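Local coordinates for penicillin-binding protein 1A (PDB 5CXW) that cross-links the peptide stems of peptidoglycan through its transpeptidase domain, the part present here with penicillin V, while the whole enzyme also polymerises glycan strands, at residues Asp59-Val64 with Phe86-Ala91; Asn71-Ala76 with Pro229-Gln234; Gly177-Phe182 with Val211-Ser216; Tyr311-Ser316 with Ser360-Pro365. One frame throughout, in Å; residues are numbered along the deposited sequence. Where two conformers were deposited one is given.

Overall arrangement
Contacts 1 and 3 are buried, contacts 2 and 4 only partly so; contacts 1, 2 and 4 include strands of the five-stranded antiparallel sheet of the transpeptidase domain, whereas the helix of contact 3 packs against it. Contact 1 packs a loop on strand 60-67 by apolar touch alone. Contact 2 joins the start of strand 74-78 to the stretch leading into strand 233-237 by backbone bonds and ring faces. Contact 3, its centre about 8 Å from that of the chain, ties a loop to helix 211-222 through a buried aspartate and waters; Ile212 of that helix touches both contact 1 and contact 2. Contact 4 combines a carboxylate bond with proline-phenylalanine packing at a hairpin turn.

Contact 1: residues Asp59-Val64 with Phe86-Ala91; sequences DMRAAV and FDFAQA
Arg61 meets Phe88 with the aliphatic part of its side chain. Its CB lies over one face of the ring, 4.3 Å from the Phe88 centroid and 16° off the normal, a CH-pi contact displaced toward the rim, while Arg61 CG approaches Phe88 CE2 to 3.7 Å. Phe86 CD2 sits over the centre of the opposite face, so the phenylalanine ring is held between the arginine methylenes and its own neighbour two residues back. The guanidinium plane is turned almost perpendicular to the ring and makes no stack with it. A bend at chi2 (-76°) swings the arginine chain back toward the start of its own strand, where NH1 bonds to Met60 O and to Pro58 O just before it.

Smaller apolar contacts continue along the strand. Ala63 CB rests 4.0 Å from Phe88 CB and 4.3 Å from Ala89 CB, and alanine's short methyl lets the loop backbone come close. The strand is 60-67 of the central antiparallel sheet in the penicillin-binding transpeptidase fold; its neighbour 315-323 supplies Trp320, whose ring meets that of Phe88, and helix 39-53 packs on Ala62 from the side away from the loop.

Polar interactions shape the loop without crossing the contact. Asp87 opens a type I turn ending at Gln90, and its OD1 accepts from Ala89 N at 2.9 Å, making an Asx turn; OD2 is taken by Tyr77 OH.

Contact 2: residues Asn71-Ala76 with Pro229-Gln234; sequences NGAVRA and PPHFVQ
Val74 and His231 share one of two backbone bonds that make a single beta bridge, Ala73 paired with His231, where the start of edge strand 74-78 of the five-stranded sheet meets the approach to strand 233-237 of a separate three-stranded one. Val74 N donates to His231 O at 2.9 Å, and His231 N donates to Gly72 O. Glycine suits position 72, where phi is positive and the backbone lies close against Pro229 and His231.

The imidazole is turned with one face toward Ala73 CA, which lies 4.0 Å from the His231 centroid, displaced toward the rim. At the ring's edge, His231 CE1 comes within 3.1 Å of Asn71 O. Chi1 of 63° sets the ring between its own backbone N and carbonyl carbon, and there ND1 can reach back to Pro229 O in a nearly straight bond (172°) lying in both the ring and carbonyl planes, which fixes the rotation of the histidine.

Phe232 presents a face to the valine: Val74 CG2 stands over the ring centre, 4.0 Å from the Phe232 centroid, while the other methyl, CG1, approaches CE2. A branched valine can thus use both arms on one ring. Tyr77 meets the same phenylalanine edge-to-face, and Ile212 of helix 211-222 also packs on it. Before the bridge, Asn71 forms an Asx turn, its OD1 accepting from Ala73 N at 3.0 Å.

Contact 3: residues Gly177-Phe182 with Val211-Ser216; sequences GIASSF and VIDMAS
Asp213 reaches from helix 211-222 to the loop and overlaps Ala179 there: OD1 accepts the backbone N-H of Ala179 at 3.1 Å and touches Ala179 CB at 3.3 Å. The donor comes from above the carboxylate, 70° out of its plane. With CG beside its own backbone N and anti to its carbonyl carbon (chi1 -70°), the carboxylate extends toward the loop, where OD1 also takes part in a salt bridge with Arg210. That charge probably favours the ionised form of this buried acid. Its other oxygen, OD2, receives a water that also donates to Ala179 O, so one residue's N-H and carbonyl are both tied to a single aspartate.

Phe182 closes in on the same carboxylate obliquely, its CD2 lying 4.0 Å from Asp213 OD2, with ring and carboxylate planes 47° apart. On the apolar side Ile178 puts its terminal methyl against the helix: CD1 is 3.4 Å from Asp213 O and 3.9 Å from Met214 SD. The flexible, unbranched Met214 also touches Ser98, and its side chain is about 9 Å from that of Ser97, the probable acyl-ester nucleophile.

A second water links Gly177 O to Ser216 OG, bridging a pair 4.2 Å apart. Gly177 has a positive phi that glycine adopts easily, and it ends helix 165-176 in a Schellman motif, the C-terminal cap from which the chain runs on, through short strand 208-209, to helix 211-222 of the transpeptidase domain.

Contact 4: residues Tyr311-Ser316 with Ser360-Pro365; sequences YTPSLS and SNETFP
Phe364 turns the edge of its ring toward the backbone carbonyl of Tyr311: the carbonyl oxygen of Tyr311 lies near the ring plane, 3.5 Å from Phe364 CZ. The two aromatic rings stand nearly perpendicular, planes at 88°, but their approach is oblique, with Phe364 CE1 3.9 Å from Tyr311 CD1. Pro313 also reaches Phe364 obliquely, and its CD comes within 3.5 Å of Phe364 CE1. Here a rigid proline gives a compact apolar surface for the phenylalanine to rest on, while the tyrosine hydroxyl is occupied at its far end by Thr267 of helix 260-270.

The residues touched belong to a beta hairpin: strands 303-312 and 315-323 of the central sheet are joined by a type I turn from Thr312 to Leu315, with Pro313 and Ser314 at its corners, and the segment following helix 343-356 runs across that turn. Inside the turn, Thr312 OG1 accepts from Ser314 N, an ST turn that helps fix the corner.

Glu362 provides the polar half. Its side chain is extended beyond CG (chi2 -178°) and runs antiparallel alongside the Pro313 ring, which carries the carboxylate to the serine. Ser314 OG donates to Glu362 OE1 at 2.6 Å, on the syn side and 31° out of the carboxylate plane. A water donates to the same OE1 at 2.7 Å and also bonds Thr312 OG1, so one carboxylate oxygen serves both hydroxyl residues of the turn, directly for Ser314 and through water for Thr312.

Contact 1: residues Asp59-Val64 with Phe86-Ala91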
loop_
_atom_site.group_PDB
_atom_site.type_symbol
_atom_site.label_atom_id
_atom_site.label_comp_id
_atom_site.label_asym_id
_atom_site.label_seq_id
_atom_site.Cartn_x
_atom_site.Cartn_y
_atom_site.Cartn_z
ATOM N N ASP A 59 -7.480 22.228 0.587
ATOM C CA ASP A 59 -8.280 21.009 0.736
ATOM C C ASP A 59 -7.509 19.698 0.429
ATOM O O ASP A 59 -8.003 18.602 0.698
ATOM C CB ASP A 59 -9.509 21.081 -0.214
ATOM C CG ASP A 59 -10.497 22.184 0.149
ATOM O OD1 ASP A 59 -10.504 22.632 1.305
ATOM O OD2 ASP A 59 -11.259 22.620 -0.753
ATOM N N MET A 60 -6.312 19.808 -0.133
ATOM C CA MET A 60 -5.510 18.612 -0.397
ATOM C C MET A 60 -5.080 17.968 0.903
ATOM O O MET A 60 -4.754 18.654 1.903
ATOM C CB MET A 60 -4.276 18.980 -1.210
ATOM C CG MET A 60 -3.562 17.779 -1.772
ATOM S SD MET A 60 -2.327 18.187 -2.984
ATOM C CE MET A 60 -3.333 18.989 -4.252
ATOM N N ARG A 61 -5.066 16.640 0.902
ATOM C CA ARG A 61 -4.657 15.858 2.069
ATOM C C ARG A 61 -3.692 14.778 1.633
ATOM O O ARG A 61 -3.671 14.361 0.455
ATOM C CB ARG A 61 -5.870 15.234 2.738
ATOM C CG ARG A 61 -6.881 16.261 3.296
ATOM C CD ARG A 61 -6.347 16.860 4.574
ATOM N NE ARG A 61 -7.320 17.798 5.146
ATOM C CZ ARG A 61 -7.497 19.048 4.764
ATOM N NH1 ARG A 61 -6.780 19.596 3.751
ATOM N NH2 ARG A 61 -8.429 19.775 5.380
ATOM N N ALA A 62 -2.886 14.314 2.583
ATOM C CA ALA A 62 -2.011 13.147 2.350
ATOM C C ALA A 62 -2.024 12.209 3.540
ATOM O O ALA A 62 -2.360 12.611 4.664
ATOM C CB ALA A 62 -0.571 13.591 2.051
ATOM N N ALA A 63 -1.671 10.961 3.310
ATOM C CA ALA A 63 -1.421 10.017 4.377
ATOM C C ALA A 63 -0.225 9.144 4.021
ATOM O O ALA A 63 -0.063 8.781 2.831
ATOM C CB ALA A 63 -2.647 9.164 4.613
ATOM N N VAL A 64 0.606 8.830 5.031
ATOM C CA VAL A 64 1.819 8.029 4.851
ATOM C C VAL A 64 1.922 7.029 5.992
ATOM O O VAL A 64 1.797 7.387 7.164
ATOM C CB VAL A 64 3.083 8.895 4.918
ATOM C CG1 VAL A 64 4.330 8.080 4.613
ATOM C CG2 VAL A 64 3.014 10.079 3.960
ATOM N N PHE A 86 -9.414 14.295 11.582
ATOM C CA PHE A 86 -9.682 13.053 10.884
ATOM C C PHE A 86 -8.356 12.399 10.595
ATOM O O PHE A 86 -7.369 13.106 10.392
ATOM C CB PHE A 86 -10.396 13.433 9.632
ATOM C CG PHE A 86 -10.936 12.288 8.877
ATOM C CD1 PHE A 86 -12.146 11.698 9.233
ATOM C CD2 PHE A 86 -10.258 11.809 7.790
ATOM C CE1 PHE A 86 -12.642 10.612 8.516
ATOM C CE2 PHE A 86 -10.767 10.756 7.048
ATOM C CZ PHE A 86 -11.945 10.143 7.419
ATOM N N ASP A 87 -8.314 11.066 10.681
ATOM C CA ASP A 87 -7.092 10.296 10.416
ATOM C C ASP A 87 -7.224 9.684 9.006
ATOM O O ASP A 87 -7.900 8.674 8.795
ATOM C CB ASP A 87 -6.858 9.215 11.470
ATOM C CG ASP A 87 -5.498 8.468 11.286
ATOM O OD1 ASP A 87 -4.924 8.485 10.161
ATOM O OD2 ASP A 87 -5.075 7.763 12.235
ATOM N N PHE A 88 -6.585 10.319 8.038
ATOM C CA PHE A 88 -6.617 9.821 6.633
ATOM C C PHE A 88 -5.856 8.528 6.362
ATOM O O PHE A 88 -6.056 7.945 5.283
ATOM C CB PHE A 88 -6.167 10.852 5.626
ATOM C CG PHE A 88 -7.263 11.798 5.268
ATOM C CD1 PHE A 88 -8.246 11.382 4.393
ATOM C CD2 PHE A 88 -7.390 12.978 5.945
ATOM C CE1 PHE A 88 -9.325 12.229 4.088
ATOM C CE2 PHE A 88 -8.459 13.838 5.650
ATOM C CZ PHE A 88 -9.398 13.442 4.713
ATOM N N ALA A 89 -5.012 8.097 7.306
ATOM C CA ALA A 89 -4.361 6.802 7.230
ATOM C C ALA A 89 -5.287 5.640 7.600
ATOM O O ALA A 89 -4.918 4.480 7.380
ATOM C CB ALA A 89 -3.102 6.750 8.122
ATOM N N GLN A 90 -6.434 5.961 8.165
ATOM C CA GLN A 90 -7.454 5.024 8.559
ATOM C C GLN A 90 -8.707 5.079 7.710
ATOM O O GLN A 90 -9.585 4.199 7.870
ATOM C CB GLN A 90 -7.849 5.262 10.021
ATOM C CG GLN A 90 -6.720 4.990 11.007
ATOM C CD GLN A 90 -6.356 3.517 11.132
ATOM O OE1 GLN A 90 -7.212 2.626 10.987
ATOM N NE2 GLN A 90 -5.088 3.237 11.391
ATOM N N ALA A 91 -8.781 6.046 6.797
ATOM C CA ALA A 91 -9.959 6.233 5.959
ATOM C C ALA A 91 -10.110 5.133 4.947
ATOM O O ALA A 91 -9.106 4.612 4.422
ATOM C CB ALA A 91 -9.871 7.588 5.252
#

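Contact 2: residues Asn71-Ala76 with Pro229-Gln234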
loop_
_atom_site.group_PDB
_atom_site.type_symbol
_atom_site.label_atom_id
_atom_site.label_comp_id
_atom_site.label_asym_id
_atom_site.label_seq_id
_atom_site.Cartn_x
_atom_site.Cartn_y
_atom_site.Cartn_z
ATOM N N ASN A 71 8.901 -7.314 11.212
ATOM C CA ASN A 71 8.068 -7.555 12.378
ATOM C C ASN A 71 6.727 -6.888 12.459
ATOM O O ASN A 71 6.041 -7.074 13.443
ATOM C CB ASN A 71 8.912 -7.170 13.598
ATOM C CG ASN A 71 9.410 -5.777 13.486
ATOM O OD1 ASN A 71 8.835 -4.933 12.852
ATOM N ND2 ASN A 71 10.570 -5.531 14.099
ATOM N N GLY A 72 6.339 -6.088 11.463
ATOM C CA GLY A 72 5.018 -5.407 11.506
ATOM C C GLY A 72 5.013 -4.091 12.233
ATOM O O GLY A 72 3.962 -3.434 12.323
ATOM N N ALA A 73 6.165 -3.659 12.753
ATOM C CA ALA A 73 6.250 -2.404 13.533
ATOM C C ALA A 73 5.970 -1.192 12.663
ATOM O O ALA A 73 6.483 -1.078 11.559
ATOM C CB ALA A 73 7.622 -2.307 14.176
ATOM N N VAL A 74 5.122 -0.300 13.150
ATOM C CA VAL A 74 4.867 0.938 12.462
ATOM C C VAL A 74 5.981 1.936 12.769
ATOM O O VAL A 74 6.150 2.411 13.917
ATOM C CB VAL A 74 3.472 1.514 12.766
ATOM C CG1 VAL A 74 3.330 2.897 12.025
ATOM C CG2 VAL A 74 2.355 0.558 12.431
ATOM N N ARG A 75 6.744 2.280 11.735
ATOM C CA ARG A 75 7.885 3.166 11.842
ATOM C C ARG A 75 7.588 4.627 11.579
ATOM O O ARG A 75 8.324 5.518 12.058
ATOM C CB ARG A 75 9.018 2.732 10.923
ATOM C CG ARG A 75 9.503 1.321 11.184
ATOM C CD ARG A 75 9.972 1.191 12.622
ATOM N NE ARG A 75 10.662 -0.089 12.831
ATOM C CZ ARG A 75 10.763 -0.710 14.030
ATOM N NH1 ARG A 75 10.256 -0.183 15.155
ATOM N NH2 ARG A 75 11.409 -1.885 14.120
ATOM N N ALA A 76 6.607 4.895 10.719
ATOM C CA ALA A 76 6.208 6.249 10.423
ATOM C C ALA A 76 4.714 6.228 10.140
ATOM O O ALA A 76 4.208 5.300 9.539
ATOM C CB ALA A 76 6.939 6.787 9.202
ATOM N N PRO A 229 1.173 -8.825 11.993
ATOM C CA PRO A 229 0.145 -7.790 12.236
ATOM C C PRO A 229 0.773 -6.430 12.530
ATOM O O PRO A 229 1.754 -6.349 13.289
ATOM C CB PRO A 229 -0.615 -8.307 13.473
ATOM C CG PRO A 229 -0.417 -9.766 13.389
ATOM C CD PRO A 229 0.969 -10.006 12.871
ATOM N N PRO A 230 0.265 -5.386 11.894
ATOM C CA PRO A 230 0.844 -4.072 12.186
ATOM C C PRO A 230 0.593 -3.671 13.623
ATOM O O PRO A 230 -0.476 -3.954 14.154
ATOM C CB PRO A 230 0.135 -3.104 11.218
ATOM C CG PRO A 230 -0.598 -3.921 10.287
ATOM C CD PRO A 230 -0.672 -5.352 10.769
ATOM N N HIS A 231 1.562 -3.023 14.221
ATOM C CA HIS A 231 1.389 -2.583 15.621
ATOM C C HIS A 231 2.254 -1.402 15.898
ATOM O O HIS A 231 3.302 -1.190 15.254
ATOM C CB HIS A 231 1.724 -3.748 16.550
ATOM C CG HIS A 231 3.119 -4.193 16.447
ATOM N ND1 HIS A 231 3.558 -4.997 15.419
ATOM C CD2 HIS A 231 4.216 -3.900 17.192
ATOM C CE1 HIS A 231 4.851 -5.213 15.563
ATOM N NE2 HIS A 231 5.271 -4.579 16.639
ATOM N N PHE A 232 1.804 -0.635 16.890
ATOM C CA PHE A 232 2.380 0.632 17.284
ATOM C C PHE A 232 3.111 0.560 18.651
ATOM O O PHE A 232 3.874 1.447 18.964
ATOM C CB PHE A 232 1.264 1.696 17.438
ATOM C CG PHE A 232 0.588 2.107 16.172
ATOM C CD1 PHE A 232 -0.437 1.310 15.631
ATOM C CD2 PHE A 232 0.971 3.271 15.486
ATOM C CE1 PHE A 232 -1.060 1.664 14.420
ATOM C CE2 PHE A 232 0.328 3.617 14.298
ATOM C CZ PHE A 232 -0.682 2.822 13.784
ATOM N N VAL A 233 2.843 -0.474 19.426
ATOM C CA VAL A 233 3.371 -0.597 20.792
ATOM C C VAL A 233 4.491 -1.631 20.788
ATOM O O VAL A 233 4.304 -2.802 20.421
ATOM C CB VAL A 233 2.301 -1.000 21.778
ATOM C CG1 VAL A 233 2.958 -1.285 23.134
ATOM C CG2 VAL A 233 1.196 0.078 21.912
ATOM N N GLN A 234 5.673 -1.164 21.202
ATOM C CA GLN A 234 6.886 -1.954 21.345
ATOM C C GLN A 234 7.039 -2.516 22.755
ATOM O O GLN A 234 7.439 -3.667 22.929
ATOM C CB GLN A 234 8.105 -1.099 20.997
ATOM C CG GLN A 234 9.465 -1.782 21.105
ATOM C CD GLN A 234 9.556 -2.977 20.165
ATOM O OE1 GLN A 234 9.019 -2.969 19.028
ATOM N NE2 GLN A 234 10.211 -4.013 20.618
HETATM O O HOH W 1 10.393 -1.031 17.749
#

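Contact 3: residues Gly177-Phe182 with Val211-Ser216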
loop_
_atom_site.group_PDB
_atom_site.type_symbol
_atom_site.label_atom_id
_atom_site.label_comp_id
_atom_site.label_asym_id
_atom_site.label_seq_id
_atom_site.Cartn_x
_atom_site.Cartn_y
_atom_site.Cartn_z
ATOM N N GLY A 177 -2.512 -9.347 3.971
ATOM C CA GLY A 177 -2.716 -8.450 5.103
ATOM C C GLY A 177 -3.683 -7.332 4.890
ATOM O O GLY A 177 -3.798 -6.481 5.787
ATOM N N ILE A 178 -4.393 -7.247 3.760
ATOM C CA ILE A 178 -5.500 -6.288 3.661
ATOM C C ILE A 178 -6.537 -6.721 4.654
ATOM O O ILE A 178 -7.026 -7.848 4.600
ATOM C CB ILE A 178 -6.062 -6.150 2.233
ATOM C CG1 ILE A 178 -4.972 -5.745 1.210
ATOM C CG2 ILE A 178 -7.216 -5.196 2.247
ATOM C CD1 ILE A 178 -4.269 -4.428 1.514
ATOM N N ALA A 179 -6.834 -5.890 5.651
ATOM C CA ALA A 179 -7.690 -6.363 6.754
ATOM C C ALA A 179 -9.076 -6.679 6.226
ATOM O O ALA A 179 -9.538 -6.051 5.264
ATOM C CB ALA A 179 -7.814 -5.314 7.843
ATOM N N SER A 180 -9.707 -7.658 6.855
ATOM C CA SER A 180 -11.046 -8.123 6.497
ATOM C C SER A 180 -12.165 -7.155 6.911
ATOM O O SER A 180 -13.279 -7.282 6.405
ATOM C CB SER A 180 -11.332 -9.477 7.153
ATOM O OG SER A 180 -10.565 -10.421 6.448
ATOM N N SER A 181 -11.861 -6.264 7.847
ATOM C CA SER A 181 -12.763 -5.238 8.299
ATOM C C SER A 181 -12.008 -4.078 8.889
ATOM O O SER A 181 -10.842 -4.203 9.283
ATOM C CB SER A 181 -13.717 -5.826 9.367
ATOM O OG SER A 181 -12.949 -6.221 10.499
ATOM N N PHE A 182 -12.670 -2.927 8.907
ATOM C CA PHE A 182 -12.176 -1.760 9.582
ATOM C C PHE A 182 -13.359 -0.851 9.855
ATOM O O PHE A 182 -14.455 -1.109 9.372
ATOM C CB PHE A 182 -11.029 -1.044 8.824
ATOM C CG PHE A 182 -11.368 -0.562 7.452
ATOM C CD1 PHE A 182 -11.937 0.672 7.269
ATOM C CD2 PHE A 182 -11.001 -1.311 6.327
ATOM C CE1 PHE A 182 -12.255 1.142 6.009
ATOM C CE2 PHE A 182 -11.315 -0.870 5.063
ATOM C CZ PHE A 182 -11.940 0.366 4.890
ATOM N N VAL A 211 -4.697 3.152 3.996
ATOM C CA VAL A 211 -3.286 3.331 3.704
ATOM C C VAL A 211 -2.477 2.355 4.572
ATOM O O VAL A 211 -1.516 1.731 4.085
ATOM C CB VAL A 211 -2.879 4.790 3.979
ATOM C CG1 VAL A 211 -1.381 5.015 3.857
ATOM C CG2 VAL A 211 -3.570 5.774 3.044
ATOM N N ILE A 212 -2.846 2.194 5.868
ATOM C CA ILE A 212 -2.126 1.220 6.685
ATOM C C ILE A 212 -2.213 -0.203 6.160
ATOM O O ILE A 212 -1.212 -0.920 6.203
ATOM C CB ILE A 212 -2.485 1.293 8.204
ATOM C CG1 ILE A 212 -1.634 0.312 9.021
ATOM C CG2 ILE A 212 -3.991 1.089 8.458
ATOM C CD1 ILE A 212 -1.480 0.799 10.474
ATOM N N ASP A 213 -3.361 -0.601 5.606
ATOM C CA ASP A 213 -3.528 -1.940 5.026
ATOM C C ASP A 213 -2.562 -2.117 3.856
ATOM O O ASP A 213 -1.950 -3.140 3.718
ATOM C CB ASP A 213 -4.956 -2.138 4.459
ATOM C CG ASP A 213 -6.032 -2.228 5.552
ATOM O OD1 ASP A 213 -5.854 -3.034 6.491
ATOM O OD2 ASP A 213 -7.091 -1.568 5.406
ATOM N N MET A 214 -2.453 -1.104 3.013
ATOM C CA MET A 214 -1.572 -1.211 1.831
ATOM C C MET A 214 -0.074 -1.333 2.257
ATOM O O MET A 214 0.659 -2.168 1.733
ATOM C CB MET A 214 -1.756 -0.032 0.877
ATOM C CG MET A 214 -3.106 -0.014 0.176
ATOM S SD MET A 214 -3.399 -1.459 -0.868
ATOM C CE MET A 214 -2.298 -1.095 -2.207
ATOM N N ALA A 215 0.341 -0.539 3.252
ATOM C CA ALA A 215 1.699 -0.623 3.726
ATOM C C ALA A 215 1.981 -2.002 4.300
ATOM O O ALA A 215 3.054 -2.616 4.040
ATOM C CB ALA A 215 1.988 0.449 4.761
ATOM N N SER A 216 1.011 -2.515 5.050
ATOM C CA SER A 216 1.153 -3.834 5.683
ATOM C C SER A 216 1.198 -4.942 4.653
ATOM O O SER A 216 2.048 -5.867 4.736
ATOM C CB SER A 216 -0.001 -4.036 6.659
ATOM O OG SER A 216 -0.017 -5.349 7.206
HETATM O O HOH W 2 -2.495 -5.862 8.022
HETATM O O HOH W 3 -9.020 -3.353 4.461
#

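Contact 4: residues Tyr311-Ser316 with Ser360-Pro365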
loop_
_atom_site.group_PDB
_atom_site.type_symbol
_atom_site.label_atom_id
_atom_site.label_comp_id
_atom_site.label_asym_id
_atom_site.label_seq_id
_atom_site.Cartn_x
_atom_site.Cartn_y
_atom_site.Cartn_z
ATOM N N TYR A 311 8.492 -0.618 -1.367
ATOM C CA TYR A 311 9.315 -1.168 -0.303
ATOM C C TYR A 311 10.730 -1.514 -0.676
ATOM O O TYR A 311 11.075 -1.661 -1.853
ATOM C CB TYR A 311 8.611 -2.437 0.258
ATOM C CG TYR A 311 8.359 -3.566 -0.719
ATOM C CD1 TYR A 311 9.313 -4.554 -1.020
ATOM C CD2 TYR A 311 7.120 -3.657 -1.368
ATOM C CE1 TYR A 311 9.007 -5.612 -1.910
ATOM C CE2 TYR A 311 6.849 -4.676 -2.231
ATOM C CZ TYR A 311 7.772 -5.665 -2.488
ATOM O OH TYR A 311 7.425 -6.689 -3.354
ATOM N N THR A 312 11.565 -1.657 0.385
ATOM C CA THR A 312 12.769 -2.403 0.381
ATOM C C THR A 312 12.546 -3.556 1.347
ATOM O O THR A 312 11.522 -3.626 1.984
ATOM C CB THR A 312 13.947 -1.530 0.841
ATOM O OG1 THR A 312 13.867 -1.359 2.247
ATOM C CG2 THR A 312 13.951 -0.253 0.136
ATOM N N PRO A 313 13.507 -4.463 1.495
ATOM C CA PRO A 313 13.266 -5.541 2.468
ATOM C C PRO A 313 13.099 -5.060 3.924
ATOM O O PRO A 313 12.585 -5.806 4.779
ATOM C CB PRO A 313 14.522 -6.423 2.305
ATOM C CG PRO A 313 14.976 -6.134 0.894
ATOM C CD PRO A 313 14.716 -4.694 0.686
ATOM N N SER A 314 13.506 -3.831 4.215
ATOM C CA SER A 314 13.518 -3.287 5.571
ATOM C C SER A 314 12.469 -2.189 5.830
ATOM O O SER A 314 12.351 -1.747 6.946
ATOM C CB SER A 314 14.925 -2.810 5.904
ATOM O OG SER A 314 15.804 -3.940 6.017
ATOM N N LEU A 315 11.696 -1.772 4.823
ATOM C CA LEU A 315 10.698 -0.741 5.008
ATOM C C LEU A 315 9.702 -0.728 3.877
ATOM O O LEU A 315 10.067 -0.744 2.718
ATOM C CB LEU A 315 11.307 0.654 5.192
ATOM C CG LEU A 315 10.366 1.656 5.860
ATOM C CD1 LEU A 315 10.103 1.301 7.325
ATOM C CD2 LEU A 315 11.070 3.007 5.792
ATOM N N SER A 316 8.418 -0.764 4.250
ATOM C CA SER A 316 7.319 -0.670 3.288
ATOM C C SER A 316 6.512 0.546 3.556
ATOM O O SER A 316 6.016 0.735 4.676
ATOM C CB SER A 316 6.394 -1.901 3.415
ATOM O OG SER A 316 5.264 -1.727 2.531
ATOM N N SER A 360 22.839 0.567 4.723
ATOM C CA SER A 360 23.380 0.042 3.481
ATOM C C SER A 360 22.256 -0.390 2.544
ATOM O O SER A 360 21.136 -0.697 2.976
ATOM C CB SER A 360 24.327 -1.136 3.737
ATOM O OG SER A 360 23.672 -2.197 4.400
ATOM N N ASN A 361 22.569 -0.401 1.258
ATOM C CA ASN A 361 21.583 -0.792 0.243
ATOM C C ASN A 361 21.388 -2.291 0.224
ATOM O O ASN A 361 22.351 -3.037 0.031
ATOM C CB ASN A 361 22.009 -0.336 -1.156
ATOM C CG ASN A 361 21.962 1.170 -1.314
ATOM O OD1 ASN A 361 21.365 1.891 -0.505
ATOM N ND2 ASN A 361 22.582 1.658 -2.389
ATOM N N GLU A 362 20.133 -2.723 0.352
ATOM C CA GLU A 362 19.800 -4.142 0.235
ATOM C C GLU A 362 19.364 -4.537 -1.171
ATOM O O GLU A 362 18.829 -3.732 -1.919
ATOM C CB GLU A 362 18.663 -4.483 1.162
ATOM C CG GLU A 362 19.027 -4.311 2.596
ATOM C CD GLU A 362 17.901 -4.712 3.517
ATOM O OE1 GLU A 362 16.897 -3.988 3.627
ATOM O OE2 GLU A 362 18.031 -5.800 4.136
ATOM N N THR A 363 19.617 -5.789 -1.525
ATOM C CA THR A 363 19.151 -6.335 -2.809
ATOM C C THR A 363 18.046 -7.315 -2.494
ATOM O O THR A 363 17.953 -7.854 -1.377
ATOM C CB THR A 363 20.260 -7.041 -3.570
ATOM O OG1 THR A 363 20.865 -7.968 -2.709
ATOM C CG2 THR A 363 21.353 -6.052 -3.915
ATOM N N PHE A 364 17.174 -7.495 -3.468
ATOM C CA PHE A 364 16.046 -8.393 -3.261
ATOM C C PHE A 364 16.419 -9.860 -3.506
ATOM O O PHE A 364 17.351 -10.161 -4.254
ATOM C CB PHE A 364 14.919 -7.945 -4.192
ATOM C CG PHE A 364 14.298 -6.667 -3.793
ATOM C CD1 PHE A 364 13.547 -6.615 -2.663
ATOM C CD2 PHE A 364 14.395 -5.550 -4.592
ATOM C CE1 PHE A 364 12.903 -5.425 -2.272
ATOM C CE2 PHE A 364 13.777 -4.349 -4.225
ATOM C CZ PHE A 364 12.980 -4.299 -3.079
ATOM N N PRO A 365 15.666 -10.781 -2.887
ATOM C CA PRO A 365 15.973 -12.197 -3.071
ATOM C C PRO A 365 15.777 -12.627 -4.506
ATOM O O PRO A 365 14.851 -12.207 -5.159
ATOM C CB PRO A 365 14.993 -12.912 -2.105
ATOM C CG PRO A 365 14.396 -11.866 -1.285
ATOM C CD PRO A 365 14.564 -10.551 -1.937
HETATM O O HOH W 4 16.486 -1.350 3.140
#